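Local coordinates for MccB protein (Escherichia coli, PDB 6OM4), which adenylates the MccA peptide with ATP in the biosynthesis of the Trojan horse antibiotic microcin C7, through a fold of the ThiF/E1 family, at residues N75-N84 with Y99-V107; C123-V132 with L155-E163. All coordinates share one frame; numbering follows the deposited sequence.

How the contacts relate
The two contacts follow one another along the chain, and both segments of contact 1 precede those of contact 2. Their centres lie 33 Å apart, on opposite sides of the centre of the chain, and their nearest atoms stay about 11 Å from each other. Contact 1 joins strand 78-80, in the small antiparallel sheet with strands 2-5 and 49-50, to the turn between helices 93-101 and 106-114. Helix 106-114 is followed by strand 117-121 of the eight-stranded mixed sheet, and helix 125-136 of contact 2 comes after that strand. Contact 1 thus ties the small antiparallel sheet to the helices that lead into the mixed sheet, while contact 2 forms part of the nucleotide site.

Contact 1: residues N75-N84 with Y99-V107; sequences NFFIIPSEYN and YQSYGANPV. Unlike the reference sequence in segment 75-84: Ser81 (reference Gly).
The ring of Tyr83 is flanked on both faces. Asn105 CB sits over one face, 3.9 Å from the ring centroid, in a CH-pi contact. Pro80 CG lies over the opposite face. The side-chain amide of Asn105 stacks on the ring, with the two planes 26° apart. Asn105 CG is anti to the backbone N (chi1 -178°), which lays the amide along the CD1-CE1 side of the ring. The ring of Phe76 takes Gly103 CA and Tyr102 C over one face. Gly103 CA is 3.8 Å from the Phe76 centroid, a second CH-pi contact. Gly103 has positive phi and closes helix 93-101 as the C' residue of a Schellman motif. Phe76 plays a similar part at the end of helix 62-74, so the ends of two helices meet, the Phe76 ring face lying on the backbone of Tyr102 and Gly103. Ile79 CD1 touches Gln100 CD at 3.5 Å, the two side chains crossing at about a right angle. Pro106 CG approaches Tyr83 O at 3.3 Å. Asn105 also caps helix 106-114, its OD1 accepting from Val107 N at 3.1 Å. One water donates to Asn75 O (2.7 Å) and to Ser101 O (2.9 Å), bridging two backbone carbonyls that could not bond each other. The clear direct contacts from strand 78-80 and its flanks to helices 93-101 and 106-114 are ring faces on CH groups and apolar touches, and a water links two backbone acceptors.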
# COMPACT_ATOMS: atom_id res chain seq x y z
N ASN A 75 20.80 -0.09 10.80
CA ASN A 75 19.67 -0.97 10.50
C ASN A 75 18.40 -0.58 11.28
O ASN A 75 17.41 -1.29 11.19
CB ASN A 75 20.09 -2.42 10.76
CG ASN A 75 21.12 -2.89 9.76
OD1 ASN A 75 20.81 -3.07 8.58
ND2 ASN A 75 22.33 -3.09 10.21
N PHE A 76 18.43 0.52 12.04
CA PHE A 76 17.30 0.96 12.91
C PHE A 76 16.94 -0.11 13.95
O PHE A 76 15.81 -0.12 14.48
CB PHE A 76 16.10 1.43 12.07
CG PHE A 76 16.54 2.32 10.94
CD1 PHE A 76 17.17 3.52 11.22
CD2 PHE A 76 16.38 1.92 9.64
CE1 PHE A 76 17.64 4.31 10.19
CE2 PHE A 76 16.79 2.75 8.61
CZ PHE A 76 17.46 3.92 8.89
N PHE A 77 17.93 -0.91 14.38
CA PHE A 77 17.74 -1.87 15.46
C PHE A 77 17.76 -1.15 16.82
O PHE A 77 17.06 -1.54 17.76
CB PHE A 77 18.78 -2.97 15.38
CG PHE A 77 18.74 -3.82 14.14
CD1 PHE A 77 17.57 -4.00 13.41
CD2 PHE A 77 19.86 -4.53 13.77
CE1 PHE A 77 17.54 -4.84 12.32
CE2 PHE A 77 19.83 -5.37 12.67
CZ PHE A 77 18.68 -5.53 11.95
N ILE A 78 18.59 -0.12 16.91
CA ILE A 78 18.47 0.83 18.01
C ILE A 78 17.96 2.15 17.43
O ILE A 78 18.34 2.54 16.30
CB ILE A 78 19.77 1.00 18.84
CG1 ILE A 78 20.93 1.52 18.02
CG2 ILE A 78 20.14 -0.29 19.58
CD1 ILE A 78 22.11 1.90 18.87
N ILE A 79 17.04 2.79 18.17
CA ILE A 79 16.37 3.99 17.72
C ILE A 79 16.41 5.01 18.84
O ILE A 79 16.62 4.66 20.01
CB ILE A 79 14.92 3.71 17.29
CG1 ILE A 79 14.11 3.14 18.44
CG2 ILE A 79 14.92 2.83 16.04
CD1 ILE A 79 12.67 2.90 18.11
N PRO A 80 16.21 6.30 18.53
CA PRO A 80 16.09 7.30 19.58
C PRO A 80 15.00 6.89 20.57
O PRO A 80 13.91 6.52 20.16
CB PRO A 80 15.73 8.57 18.82
CG PRO A 80 16.36 8.36 17.50
CD PRO A 80 16.13 6.89 17.20
N SER A 81 15.29 7.05 21.86
CA SER A 81 14.34 6.77 22.91
C SER A 81 13.07 7.62 22.73
O SER A 81 11.95 7.15 23.02
CB SER A 81 14.96 7.04 24.26
OG SER A 81 14.00 6.89 25.27
N GLU A 82 13.28 8.84 22.21
CA GLU A 82 12.25 9.84 21.75
C GLU A 82 11.12 9.14 20.96
O GLU A 82 9.92 9.47 21.07
CB GLU A 82 13.05 10.89 20.94
CG GLU A 82 12.28 12.03 20.29
CD GLU A 82 13.09 12.89 19.31
OE1 GLU A 82 14.33 12.72 19.23
OE2 GLU A 82 12.47 13.70 18.59
N TYR A 83 11.49 8.15 20.14
CA TYR A 83 10.57 7.53 19.16
C TYR A 83 9.78 6.38 19.78
O TYR A 83 8.98 5.75 19.09
CB TYR A 83 11.35 7.05 17.94
CG TYR A 83 11.94 8.12 17.06
CD1 TYR A 83 11.88 9.47 17.38
CD2 TYR A 83 12.63 7.78 15.91
CE1 TYR A 83 12.48 10.44 16.59
CE2 TYR A 83 13.23 8.73 15.11
CZ TYR A 83 13.16 10.07 15.44
OH TYR A 83 13.76 11.00 14.64
N ASN A 84 9.94 6.11 21.08
CA ASN A 84 9.31 4.98 21.72
C ASN A 84 8.60 5.43 23.01
O ASN A 84 9.23 5.50 24.03
CB ASN A 84 10.34 3.91 22.08
CG ASN A 84 9.66 2.63 22.47
OD1 ASN A 84 9.00 2.02 21.63
ND2 ASN A 84 9.79 2.26 23.75
N TYR A 99 6.73 1.51 11.72
CA TYR A 99 7.31 2.84 11.35
C TYR A 99 8.72 2.99 11.96
O TYR A 99 9.64 3.51 11.31
CB TYR A 99 6.38 4.01 11.71
CG TYR A 99 4.94 3.86 11.26
CD1 TYR A 99 4.61 3.34 10.01
CD2 TYR A 99 3.86 4.22 12.08
CE1 TYR A 99 3.30 3.21 9.58
CE2 TYR A 99 2.54 4.06 11.66
CZ TYR A 99 2.25 3.51 10.43
OH TYR A 99 0.94 3.31 10.05
N GLN A 100 8.90 2.56 13.21
CA GLN A 100 10.18 2.67 13.93
C GLN A 100 11.25 1.91 13.16
O GLN A 100 12.36 2.38 13.04
CB GLN A 100 10.14 2.05 15.33
CG GLN A 100 9.33 2.83 16.36
CD GLN A 100 9.26 2.20 17.73
OE1 GLN A 100 8.96 2.87 18.74
NE2 GLN A 100 9.42 0.90 17.77
N SER A 101 10.86 0.75 12.61
CA SER A 101 11.79 -0.12 11.93
C SER A 101 12.33 0.49 10.64
O SER A 101 13.34 -0.03 10.14
CB SER A 101 11.19 -1.49 11.68
OG SER A 101 10.31 -1.51 10.56
N TYR A 102 11.74 1.58 10.14
CA TYR A 102 12.27 2.34 9.00
C TYR A 102 13.03 3.61 9.42
O TYR A 102 13.37 4.39 8.55
CB TYR A 102 11.14 2.69 8.04
CG TYR A 102 10.73 1.47 7.27
CD1 TYR A 102 11.43 1.06 6.13
CD2 TYR A 102 9.75 0.63 7.76
CE1 TYR A 102 11.10 -0.10 5.47
CE2 TYR A 102 9.43 -0.56 7.12
CZ TYR A 102 10.10 -0.93 5.97
OH TYR A 102 9.74 -2.09 5.33
N GLY A 103 13.23 3.84 10.73
CA GLY A 103 13.95 5.00 11.22
C GLY A 103 13.05 6.21 11.36
O GLY A 103 13.54 7.35 11.53
N ALA A 104 11.73 5.97 11.41
CA ALA A 104 10.73 7.05 11.49
C ALA A 104 10.29 7.28 12.94
O ALA A 104 10.37 6.41 13.78
CB ALA A 104 9.54 6.75 10.60
N ASN A 105 9.86 8.51 13.23
CA ASN A 105 9.12 8.83 14.47
C ASN A 105 7.67 8.41 14.27
O ASN A 105 6.97 9.02 13.48
CB ASN A 105 9.20 10.33 14.81
CG ASN A 105 8.49 10.69 16.08
OD1 ASN A 105 7.58 9.99 16.56
ND2 ASN A 105 8.89 11.84 16.64
N PRO A 106 7.19 7.34 14.95
CA PRO A 106 5.87 6.78 14.67
C PRO A 106 4.71 7.76 14.95
O PRO A 106 3.67 7.72 14.27
CB PRO A 106 5.81 5.55 15.59
CG PRO A 106 6.76 5.87 16.71
CD PRO A 106 7.88 6.65 16.06
N VAL A 107 4.90 8.65 15.92
CA VAL A 107 3.83 9.63 16.24
C VAL A 107 3.66 10.61 15.06
O VAL A 107 2.51 11.05 14.80
CB VAL A 107 4.05 10.35 17.58
CG1 VAL A 107 2.98 11.40 17.86
CG2 VAL A 107 4.14 9.38 18.74
O HOH W 1 14.83 -2.00 11.57

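Contact 2: residues C123-V132 with L155-E163; sequences CGGIGNHVSV and LTRQVLFSE. With ND7 (5'-O-[(S)-amino(hydroxy)phosphoryl]adenosine), chain M; POP (pyrophosphate 2-), chain G.
Asn128, on the first turns of helix 125-136, reaches into the turn at 158-161. This is the glycine-rich strand-turn-helix of a Rossmann-type fold, with segment 155-163 laid against the start of the helix. Leu160 N donates to Asn128 OD1 at 2.9 Å, in the carbonyl plane. Asn128 ND2 turns back to Gly124 O, which also accepts from Asn128 N. ND2 comes from above the carbonyl plane of Gly124, and its bond is bent (137° at the hydrogen). That second grip helps fix the amide's rotation. An off-rotamer chi1 of -95° carries the amide to both partners. The Phe161 ring stands nearly perpendicular to this amide, with Asn128 OD1 over the centre of its face. Phe161 N bonds to Gln158 O, closing a type I turn. Next along the helix, His129 takes Val159 CG1 over one ring face, 3.7 Å from the centroid, while Arg157 O lies at the ring edge. Leu160 CD2 packs on Val132 CG2.

The pocket end of the contact is polar. The Gln158 amide lies over Gly124 CA, and its NE2 donates to POP O4 at 2.9 Å. Its OE1 is held by Lys170 NZ, which also bonds both ligands. The Arg157 chain bends at chi3, which sets Gln158 NE2 over one face of the guanidinium. Arg157 NH2 reaches POP O1, the bridging POP O and ND7 O2A, spanning both ligands. Gly125 N meets the same ND7 O2A at 2.9 Å with a nearly straight bond of 168°.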
# COMPACT_ATOMS: atom_id res chain seq x y z
N CYS A 123 -16.26 0.03 -4.33
CA CYS A 123 -16.44 -0.62 -3.02
C CYS A 123 -16.73 -2.11 -3.17
O CYS A 123 -17.46 -2.70 -2.39
CB CYS A 123 -17.58 0.05 -2.27
SG CYS A 123 -17.16 1.72 -1.67
N GLY A 124 -16.05 -2.75 -4.11
CA GLY A 124 -16.10 -4.17 -4.30
C GLY A 124 -14.93 -4.88 -3.65
O GLY A 124 -14.53 -4.53 -2.52
N GLY A 125 -14.33 -5.85 -4.36
CA GLY A 125 -13.30 -6.69 -3.73
C GLY A 125 -12.10 -5.88 -3.26
O GLY A 125 -11.59 -5.97 -2.12
N ILE A 126 -11.55 -5.10 -4.19
CA ILE A 126 -10.40 -4.29 -3.85
C ILE A 126 -10.78 -3.24 -2.80
O ILE A 126 -10.08 -3.05 -1.79
CB ILE A 126 -9.76 -3.67 -5.10
CG1 ILE A 126 -9.22 -4.75 -6.04
CG2 ILE A 126 -8.75 -2.61 -4.73
CD1 ILE A 126 -8.12 -5.61 -5.50
N GLY A 127 -11.89 -2.56 -3.03
CA GLY A 127 -12.30 -1.48 -2.14
C GLY A 127 -12.54 -1.93 -0.71
O GLY A 127 -12.20 -1.23 0.26
N ASN A 128 -13.15 -3.10 -0.53
CA ASN A 128 -13.38 -3.66 0.77
C ASN A 128 -12.05 -3.80 1.53
O ASN A 128 -11.93 -3.40 2.67
CB ASN A 128 -14.02 -5.05 0.70
CG ASN A 128 -15.52 -5.05 0.83
OD1 ASN A 128 -16.06 -5.64 1.76
ND2 ASN A 128 -16.22 -4.48 -0.13
N HIS A 129 -11.07 -4.42 0.90
CA HIS A 129 -9.86 -4.78 1.58
C HIS A 129 -9.00 -3.55 1.84
O HIS A 129 -8.42 -3.44 2.92
CB HIS A 129 -9.09 -5.85 0.81
CG HIS A 129 -9.49 -7.22 1.24
ND1 HIS A 129 -10.56 -7.90 0.71
CD2 HIS A 129 -8.99 -8.00 2.20
CE1 HIS A 129 -10.68 -9.07 1.33
NE2 HIS A 129 -9.74 -9.14 2.25
N VAL A 130 -8.94 -2.63 0.88
CA VAL A 130 -8.15 -1.40 1.09
C VAL A 130 -8.78 -0.57 2.20
O VAL A 130 -8.06 -0.09 3.09
CB VAL A 130 -8.04 -0.58 -0.22
CG1 VAL A 130 -7.42 0.80 -0.01
CG2 VAL A 130 -7.28 -1.35 -1.27
N SER A 131 -10.09 -0.33 2.12
CA SER A 131 -10.75 0.55 3.10
C SER A 131 -10.51 0.08 4.54
O SER A 131 -10.29 0.91 5.42
CB SER A 131 -12.23 0.74 2.79
OG SER A 131 -12.98 -0.43 3.07
N VAL A 132 -10.60 -1.23 4.83
CA VAL A 132 -10.51 -1.66 6.19
C VAL A 132 -9.06 -1.53 6.67
O VAL A 132 -8.82 -1.22 7.82
CB VAL A 132 -11.09 -3.07 6.40
CG1 VAL A 132 -10.24 -4.19 5.76
CG2 VAL A 132 -11.31 -3.30 7.87
N LEU A 155 -19.57 -12.41 -1.68
CA LEU A 155 -19.05 -12.78 -0.35
C LEU A 155 -17.72 -13.54 -0.43
O LEU A 155 -16.96 -13.59 0.57
CB LEU A 155 -20.13 -13.59 0.39
CG LEU A 155 -21.45 -12.84 0.59
CD1 LEU A 155 -22.50 -13.70 1.25
CD2 LEU A 155 -21.21 -11.58 1.40
N THR A 156 -17.33 -14.04 -1.61
CA THR A 156 -16.01 -14.71 -1.73
C THR A 156 -14.83 -13.77 -1.44
O THR A 156 -13.86 -14.22 -0.85
CB THR A 156 -15.83 -15.35 -3.11
OG1 THR A 156 -15.98 -14.38 -4.16
CG2 THR A 156 -16.82 -16.47 -3.30
N ARG A 157 -14.92 -12.48 -1.81
CA ARG A 157 -13.81 -11.50 -1.76
C ARG A 157 -14.13 -10.28 -0.86
O ARG A 157 -13.18 -9.64 -0.31
CB ARG A 157 -13.52 -10.93 -3.17
CG ARG A 157 -13.21 -11.99 -4.23
CD ARG A 157 -13.53 -11.60 -5.68
NE ARG A 157 -14.47 -10.49 -5.82
CZ ARG A 157 -15.71 -10.53 -6.30
NH1 ARG A 157 -16.59 -11.50 -6.00
NH2 ARG A 157 -16.03 -9.55 -7.13
N GLN A 158 -15.42 -9.92 -0.72
CA GLN A 158 -15.83 -8.61 -0.21
C GLN A 158 -16.09 -8.78 1.28
O GLN A 158 -17.22 -8.98 1.71
CB GLN A 158 -17.00 -8.05 -1.04
CG GLN A 158 -16.57 -7.86 -2.49
CD GLN A 158 -17.52 -7.26 -3.50
OE1 GLN A 158 -18.47 -6.57 -3.18
NE2 GLN A 158 -17.29 -7.60 -4.76
N VAL A 159 -14.98 -8.75 2.02
CA VAL A 159 -14.84 -9.33 3.32
C VAL A 159 -15.69 -8.62 4.37
O VAL A 159 -15.97 -9.18 5.38
CB VAL A 159 -13.35 -9.36 3.72
CG1 VAL A 159 -12.74 -7.98 3.88
CG2 VAL A 159 -13.14 -10.20 4.96
N LEU A 160 -16.08 -7.36 4.12
CA LEU A 160 -16.89 -6.66 5.10
C LEU A 160 -18.38 -7.00 5.02
O LEU A 160 -19.13 -6.64 6.00
CB LEU A 160 -16.68 -5.18 4.94
CG LEU A 160 -15.24 -4.69 5.07
CD1 LEU A 160 -15.21 -3.21 4.80
CD2 LEU A 160 -14.68 -5.03 6.44
N PHE A 161 -18.78 -7.84 4.06
CA PHE A 161 -20.18 -8.15 3.81
C PHE A 161 -20.51 -9.54 4.38
O PHE A 161 -19.74 -10.47 4.28
CB PHE A 161 -20.54 -8.09 2.33
CG PHE A 161 -20.26 -6.78 1.63
CD1 PHE A 161 -20.26 -5.60 2.32
CD2 PHE A 161 -20.02 -6.75 0.26
CE1 PHE A 161 -20.01 -4.39 1.68
CE2 PHE A 161 -19.73 -5.55 -0.38
CZ PHE A 161 -19.74 -4.38 0.32
N SER A 162 -21.71 -9.64 4.94
CA SER A 162 -22.27 -10.92 5.47
C SER A 162 -23.52 -11.32 4.66
O SER A 162 -24.05 -10.52 3.84
CB SER A 162 -22.58 -10.74 6.93
OG SER A 162 -21.36 -10.60 7.64
N GLU A 163 -24.01 -12.54 4.91
CA GLU A 163 -25.16 -13.02 4.20
C GLU A 163 -26.34 -12.08 4.45
O GLU A 163 -27.16 -11.90 3.53
CB GLU A 163 -25.56 -14.44 4.62
CG GLU A 163 -24.61 -15.49 4.11
CD GLU A 163 -24.88 -16.88 4.65
OE1 GLU A 163 -25.67 -16.99 5.63
OE2 GLU A 163 -24.29 -17.86 4.13
O1A ND7 M . -16.14 -6.01 -9.33
PA ND7 M . -15.20 -5.67 -8.21
O2A ND7 M . -15.06 -6.66 -7.07
N3A ND7 M . -13.70 -5.48 -8.99
O5' ND7 M . -15.52 -4.28 -7.52
C5' ND7 M . -15.68 -3.14 -8.42
C4' ND7 M . -16.56 -2.12 -7.64
C3' ND7 M . -18.03 -2.65 -7.62
O3' ND7 M . -18.58 -2.63 -6.36
C2' ND7 M . -18.70 -1.73 -8.73
O2' ND7 M . -20.10 -1.42 -8.37
C1' ND7 M . -17.99 -0.59 -8.71
O4' ND7 M . -16.48 -1.01 -8.29
N9 ND7 M . -17.84 0.11 -9.95
C4 ND7 M . -18.08 1.44 -10.15
C5 ND7 M . -17.80 1.71 -11.45
N7 ND7 M . -17.38 0.57 -12.04
C8 ND7 M . -17.39 -0.38 -11.12
N3 ND7 M . -18.53 2.40 -9.32
C2 ND7 M . -18.67 3.61 -9.76
N1 ND7 M . -18.42 3.91 -11.04
C6 ND7 M . -17.98 3.01 -11.88
N6 ND7 M . -17.72 3.35 -13.27
P1 POP G . -18.69 -9.01 -9.65
O1 POP G . -18.04 -10.31 -9.18
O2 POP G . -17.83 -8.22 -10.62
O3 POP G . -20.14 -9.12 -10.10
O POP G . -18.71 -8.20 -8.26
P2 POP G . -19.11 -6.62 -8.09
O4 POP G . -18.19 -6.08 -7.03
O5 POP G . -18.97 -5.93 -9.40
O6 POP G . -20.46 -6.58 -7.53